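Local coordinates for protein hydrogenase maturation factor (PDB 3VTH) that probably transfers the carbamoyl group of carbamoyl phosphate to the C-terminal cysteine of HypE, at the cost of ATP, in [NiFe]-hydrogenase maturation, at residues I9-I14 against E52-E57; G18-V23 against S75-I80. All coordinates share one frame; numbering follows the deposited sequence.

From the N terminus the chain runs through 9-14, turns a corner at 18 and enters the loop 18-23, passes helix 25-35, and reaches 52-57, where contact 1 closes a loop of 37 residues. Helix 57-69 follows, and at 75-80 contact 2 closes a longer loop of 51 residues back onto 18-23. The segments alternate, so the two closures cross rather than nest. Strand 10-17 sits between 48-55 and 76-85 in the acylphosphatase-like sheet. Contact 1 ties the N-terminal part of that strand to 48-55, while contact 2 ties the loop after it to 76-85. Their centres lie about 21 Å apart, bridged where Ile14 CG2 touches Ile80 CG2 at 3.9 Å.

Contact 1. Residues I9-I14 against E52-E57; sequences IQARQI and EVEGEE
Val53 O accepts a hydrogen bond from Arg12 N at 2.8 Å and, from the preceding residue, a weaker C-H...O contact from Ala11 CA at 3.2 Å. Val53 N returns a bond to Arg12 O, closing one hydrogen-bonded pair of the antiparallel ladder. The next such pair joins Gln10 and Gly55, with Gln10 N to Gly55 O at 2.8 Å and Gly55 N to Gln10 O at 3.0 Å. Between them Ala11 faces Glu54 in a non-hydrogen-bonded pair, where Ala11 CB rests on Glu54 CG at 3.9 Å. Beyond that methylene the Glu54 carboxylate is taken by backbone amides of Lys88 and Tyr90. Glu52, on the same face, is engaged by Lys88 NZ and the hydroxyls of Tyr50 and Tyr90, so both acids of this face have partners in the surrounding chain.

Arg12 and Val53 occupy the other face, toward helix 57-69. Val53 CG2 serves as the apolar meeting point: Ile14 CD1 comes across it at 3.9 Å, and Arg12 CB lies beside it at 4.1 Å. Phe63 of the helix covers both Val53 and Ile14. The Arg12 chain bends at chi2 (-66°), which folds the guanidinium back over its own strand; NH1 then reaches Ala11 O at 2.9 Å, with the acceptor in the guanidinium plane but the donor 58° above the carbonyl plane, away from a lone pair. Glu57, at the start of the helix, offers a nearby opposite charge, though beyond salt-bridge range.

Two central strands, 10-17 and 48-55, thus pair antiparallel beneath a helix, as in the alpha/beta sandwich of the acylphosphatase fold.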
loop_
_atom_site.group_PDB
_atom_site.type_symbol
_atom_site.label_atom_id
_atom_site.label_comp_id
_atom_site.label_asym_id
_atom_site.label_seq_id
_atom_site.Cartn_x
_atom_site.Cartn_y
_atom_site.Cartn_z
ATOM N N ILE A 9 -50.213 -3.745 -2.889
ATOM C CA ILE A 9 -48.954 -3.896 -3.584
ATOM C C ILE A 9 -48.356 -2.520 -3.855
ATOM O O ILE A 9 -49.023 -1.632 -4.383
ATOM C CB ILE A 9 -49.133 -4.749 -4.880
ATOM C CG1 ILE A 9 -49.824 -6.099 -4.561
ATOM C CG2 ILE A 9 -47.800 -4.923 -5.633
ATOM C CD1 ILE A 9 -49.011 -7.083 -3.634
ATOM N N GLN A 10 -47.103 -2.348 -3.444
ATOM C CA GLN A 10 -46.359 -1.123 -3.689
ATOM C C GLN A 10 -45.091 -1.486 -4.455
ATOM O O GLN A 10 -44.743 -2.662 -4.564
ATOM C CB GLN A 10 -45.974 -0.449 -2.371
ATOM C CG GLN A 10 -47.109 0.277 -1.661
ATOM C CD GLN A 10 -46.569 1.319 -0.697
ATOM O OE1 GLN A 10 -46.443 1.063 0.501
ATOM N NE2 GLN A 10 -46.207 2.491 -1.225
ATOM N N ALA A 11 -44.409 -0.476 -4.983
ATOM C CA ALA A 11 -43.165 -0.704 -5.704
ATOM C C ALA A 11 -42.079 0.257 -5.243
ATOM O O ALA A 11 -42.341 1.425 -4.967
ATOM C CB ALA A 11 -43.392 -0.591 -7.207
ATOM N N ARG A 12 -40.857 -0.249 -5.147
ATOM C CA ARG A 12 -39.713 0.583 -4.814
ATOM C C ARG A 12 -38.574 0.338 -5.789
ATOM O O ARG A 12 -38.318 -0.791 -6.168
ATOM C CB ARG A 12 -39.214 0.285 -3.394
ATOM C CG ARG A 12 -40.178 0.646 -2.290
ATOM C CD ARG A 12 -40.388 2.136 -2.195
ATOM N NE ARG A 12 -41.278 2.466 -1.083
ATOM C CZ ARG A 12 -42.605 2.485 -1.161
ATOM N NH1 ARG A 12 -43.224 2.196 -2.304
ATOM N NH2 ARG A 12 -43.316 2.803 -0.086
ATOM N N GLN A 13 -37.902 1.409 -6.201
ATOM C CA GLN A 13 -36.643 1.266 -6.920
ATOM C C GLN A 13 -35.528 1.555 -5.931
ATOM O O GLN A 13 -35.592 2.543 -5.198
ATOM C CB GLN A 13 -36.592 2.231 -8.097
ATOM C CG GLN A 13 -35.248 2.291 -8.798
ATOM C CD GLN A 13 -35.149 3.526 -9.668
ATOM O OE1 GLN A 13 -36.125 3.920 -10.309
ATOM N NE2 GLN A 13 -33.981 4.154 -9.681
ATOM N N ILE A 14 -34.525 0.676 -5.900
ATOM C CA ILE A 14 -33.420 0.763 -4.951
ATOM C C ILE A 14 -32.079 0.732 -5.700
ATOM O O ILE A 14 -31.814 -0.186 -6.473
ATOM C CB ILE A 14 -33.483 -0.379 -3.888
ATOM C CG1 ILE A 14 -34.831 -0.360 -3.143
ATOM C CG2 ILE A 14 -32.313 -0.260 -2.878
ATOM C CD1 ILE A 14 -35.206 -1.687 -2.469
ATOM N N GLU A 52 -35.582 -3.325 -8.529
ATOM C CA GLU A 52 -37.003 -2.964 -8.511
ATOM C C GLU A 52 -37.730 -4.078 -7.765
ATOM O O GLU A 52 -37.617 -5.252 -8.144
ATOM C CB GLU A 52 -37.570 -2.875 -9.930
ATOM C CG GLU A 52 -37.046 -1.703 -10.759
ATOM C CD GLU A 52 -37.712 -1.567 -12.137
ATOM O OE1 GLU A 52 -38.803 -2.142 -12.358
ATOM O OE2 GLU A 52 -37.131 -0.866 -13.005
ATOM N N VAL A 53 -38.439 -3.722 -6.695
ATOM C CA VAL A 53 -39.233 -4.706 -5.938
ATOM C C VAL A 53 -40.672 -4.232 -5.818
ATOM O O VAL A 53 -40.920 -3.032 -5.654
ATOM C CB VAL A 53 -38.653 -5.007 -4.524
ATOM C CG1 VAL A 53 -37.427 -5.920 -4.624
ATOM C CG2 VAL A 53 -38.296 -3.710 -3.779
ATOM N N GLU A 54 -41.599 -5.181 -5.936
ATOM C CA GLU A 54 -43.029 -4.949 -5.758
ATOM C C GLU A 54 -43.554 -5.981 -4.782
ATOM O O GLU A 54 -43.272 -7.172 -4.932
ATOM C CB GLU A 54 -43.799 -5.098 -7.086
ATOM C CG GLU A 54 -43.175 -4.314 -8.228
ATOM C CD GLU A 54 -44.018 -4.262 -9.485
ATOM O OE1 GLU A 54 -43.815 -3.293 -10.246
ATOM O OE2 GLU A 54 -44.858 -5.167 -9.727
ATOM N N GLY A 55 -44.290 -5.509 -3.780
ATOM C CA GLY A 55 -45.015 -6.375 -2.840
ATOM C C GLY A 55 -45.663 -5.573 -1.719
ATOM O O GLY A 55 -45.895 -4.366 -1.863
ATOM N N GLU A 56 -45.965 -6.247 -0.610
ATOM C CA GLU A 56 -46.466 -5.586 0.587
ATOM C C GLU A 56 -45.391 -4.684 1.160
ATOM O O GLU A 56 -44.204 -5.029 1.138
ATOM C CB GLU A 56 -46.895 -6.601 1.652
ATOM C CG GLU A 56 -48.068 -7.489 1.261
ATOM C CD GLU A 56 -49.418 -6.784 1.308
ATOM O OE1 GLU A 56 -50.383 -7.347 0.758
ATOM O OE2 GLU A 56 -49.538 -5.683 1.901
ATOM N N GLU A 57 -45.812 -3.527 1.670
ATOM C CA GLU A 57 -44.895 -2.548 2.256
ATOM C C GLU A 57 -44.038 -3.186 3.345
ATOM O O GLU A 57 -42.841 -2.922 3.429
ATOM C CB GLU A 57 -45.672 -1.365 2.844
ATOM C CG GLU A 57 -44.772 -0.255 3.412
ATOM C CD GLU A 57 -45.565 0.905 3.998
ATOM O OE1 GLU A 57 -45.026 2.034 4.021
ATOM O OE2 GLU A 57 -46.723 0.702 4.437
#

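Contact 2. Residues G18-V23 against S75-I80; sequences GIVQGV and SVIDEI. With PO4 (phosphate ion), chain E.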
loop_
_atom_site.group_PDB
_atom_site.type_symbol
_atom_site.label_atom_id
_atom_site.label_comp_id
_atom_site.label_asym_id
_atom_site.label_seq_id
_atom_site.Cartn_x
_atom_site.Cartn_y
_atom_site.Cartn_z
ATOM N N GLY A 18 -21.108 1.817 -4.194
ATOM C CA GLY A 18 -19.884 1.435 -3.483
ATOM C C GLY A 18 -19.279 0.206 -4.135
ATOM O O GLY A 18 -19.442 -0.015 -5.336
ATOM N N ILE A 19 -18.551 -0.592 -3.356
ATOM C CA ILE A 19 -18.113 -1.888 -3.852
ATOM C C ILE A 19 -19.313 -2.833 -3.714
ATOM O O ILE A 19 -19.577 -3.388 -2.647
ATOM C CB ILE A 19 -16.860 -2.414 -3.123
ATOM C CG1 ILE A 19 -15.694 -1.416 -3.293
ATOM C CG2 ILE A 19 -16.486 -3.846 -3.635
ATOM C CD1 ILE A 19 -14.403 -1.781 -2.523
ATOM N N VAL A 20 -20.073 -2.954 -4.790
ATOM C CA VAL A 20 -21.355 -3.654 -4.735
ATOM C C VAL A 20 -21.506 -4.650 -5.897
ATOM O O VAL A 20 -22.596 -5.200 -6.104
ATOM C CB VAL A 20 -22.530 -2.654 -4.688
ATOM C CG1 VAL A 20 -22.457 -1.779 -3.421
ATOM C CG2 VAL A 20 -22.540 -1.758 -5.949
ATOM N N GLN A 21 -20.430 -4.855 -6.657
ATOM C CA GLN A 21 -20.431 -5.824 -7.771
ATOM C C GLN A 21 -19.291 -6.804 -7.538
ATOM O O GLN A 21 -18.279 -6.437 -6.924
ATOM C CB GLN A 21 -20.230 -5.139 -9.124
ATOM C CG GLN A 21 -21.287 -4.082 -9.455
ATOM C CD GLN A 21 -21.094 -3.478 -10.823
ATOM O OE1 GLN A 21 -20.084 -3.721 -11.493
ATOM N NE2 GLN A 21 -22.062 -2.665 -11.251
ATOM N N GLY A 22 -19.468 -8.041 -8.001
ATOM C CA GLY A 22 -18.516 -9.110 -7.743
ATOM C C GLY A 22 -18.479 -9.581 -6.306
ATOM O O GLY A 22 -17.458 -10.131 -5.839
ATOM N N VAL A 23 -19.588 -9.390 -5.603
ATOM C CA VAL A 23 -19.662 -9.719 -4.179
ATOM C C VAL A 23 -20.825 -10.678 -3.934
ATOM O O VAL A 23 -21.154 -10.997 -2.796
ATOM C CB VAL A 23 -19.768 -8.433 -3.283
ATOM C CG1 VAL A 23 -18.605 -7.473 -3.573
ATOM C CG2 VAL A 23 -21.105 -7.678 -3.511
ATOM N N SER A 75 -18.893 -6.691 0.152
ATOM C CA SER A 75 -19.465 -5.398 -0.208
ATOM C C SER A 75 -18.885 -4.284 0.675
ATOM O O SER A 75 -18.534 -4.507 1.834
ATOM C CB SER A 75 -21.010 -5.417 -0.166
ATOM O OG SER A 75 -21.505 -5.388 1.173
ATOM N N VAL A 76 -18.713 -3.101 0.092
ATOM C CA VAL A 76 -18.417 -1.910 0.864
ATOM C C VAL A 76 -19.432 -0.886 0.356
ATOM O O VAL A 76 -19.165 -0.162 -0.597
ATOM C CB VAL A 76 -16.965 -1.405 0.665
ATOM C CG1 VAL A 76 -16.698 -0.149 1.522
ATOM C CG2 VAL A 76 -15.932 -2.528 0.984
ATOM N N ILE A 77 -20.597 -0.870 0.992
ATOM C CA ILE A 77 -21.703 -0.009 0.603
ATOM C C ILE A 77 -21.496 1.404 1.122
ATOM O O ILE A 77 -21.266 1.600 2.320
ATOM C CB ILE A 77 -23.048 -0.555 1.153
ATOM C CG1 ILE A 77 -23.346 -1.946 0.567
ATOM C CG2 ILE A 77 -24.203 0.454 0.902
ATOM C CD1 ILE A 77 -24.551 -2.650 1.224
ATOM N N ASP A 78 -21.561 2.395 0.233
ATOM C CA ASP A 78 -21.455 3.802 0.625
ATOM C C ASP A 78 -22.809 4.533 0.613
ATOM O O ASP A 78 -22.980 5.529 1.285
ATOM C CB ASP A 78 -20.443 4.526 -0.275
ATOM C CG ASP A 78 -19.043 3.955 -0.157
ATOM O OD1 ASP A 78 -18.568 3.761 0.984
ATOM O OD2 ASP A 78 -18.418 3.694 -1.209
ATOM N N GLU A 79 -23.758 4.041 -0.193
ATOM C CA GLU A 79 -25.080 4.687 -0.296
ATOM C C GLU A 79 -26.151 3.734 -0.809
ATOM O O GLU A 79 -25.902 2.913 -1.718
ATOM C CB GLU A 79 -25.025 5.944 -1.182
ATOM C CG GLU A 79 -26.359 6.724 -1.292
ATOM C CD GLU A 79 -26.283 7.935 -2.219
ATOM O OE1 GLU A 79 -27.223 8.756 -2.197
ATOM O OE2 GLU A 79 -25.283 8.069 -2.968
ATOM N N ILE A 80 -27.339 3.853 -0.213
ATOM C CA ILE A 80 -28.534 3.141 -0.658
ATOM C C ILE A 80 -29.603 4.202 -0.947
ATOM O O ILE A 80 -29.913 5.015 -0.078
ATOM C CB ILE A 80 -29.059 2.147 0.433
ATOM C CG1 ILE A 80 -28.046 1.023 0.690
ATOM C CG2 ILE A 80 -30.420 1.556 0.044
ATOM C CD1 ILE A 80 -28.359 0.142 1.909
HETATM P P PO4 E . -22.366 -9.766 -8.111
HETATM O O1 PO4 E . -21.419 -10.892 -7.799
HETATM O O2 PO4 E . -22.453 -8.813 -6.945
HETATM O O3 PO4 E . -21.830 -9.008 -9.292
HETATM O O4 PO4 E . -23.746 -10.322 -8.406
#
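Residues 18-23 belong to the phosphate-binding loop of the acylphosphatase fold, and the contact fastens its first half to the start of edge strand 76-85. Backbone bonds make the join. Ile19 N donates to Val76 O at 2.9 Å, well bent (138° at the hydrogen), and Val76 N donates to Ile19 O at 2.9 Å. Ile19 O also receives a C-H...O contact from Ser75 CA at 3.2 Å. Gly18 opposes Ile77 in the adjoining non-hydrogen-bonded pair; its positive phi and the closeness of Val76 O call for a residue without a side chain. Farther along, Phe17 is met by two residues in a row, Asp78 and Glu79, in a classic beta bulge.

Apolar packing fills in around this ladder. Ile19 and Val76 run side by side, with Ile19 CD1 on Val76 CG2 at 3.9 Å. Val20 crosses Ile77 at about a right angle, Val20 CG1 meeting Ile77 CG1 at 4.1 Å, and Phe25 of helix 25-35 packs against both. Val23 lies against Ser75: CG1 approaches Ser75 N at 3.8 Å, while chi1 of -55° sends CG2 between Ser75 CB and the anion. Truncating Val23 to alanine removes both methyls, and would probably open a gap beside Ser75 and let the loop shift under the phosphate.

Anion binding is done by the loop's second half. Gly24 N, Phe25 N and Arg26 NE bond the phosphate; Arg26, and Asn44 whose side chain lies about 6 Å from that of Val20, are predicted active-site residues, consistent with an acylphosphatase-type site at the N-terminal end of helix 25-35. Two further grips come from successive amides: Val23 N reaches PO4 O2 at 3.2 Å, and Gly22 N points almost straight (165°) at PO4 O3, 2.9 Å away.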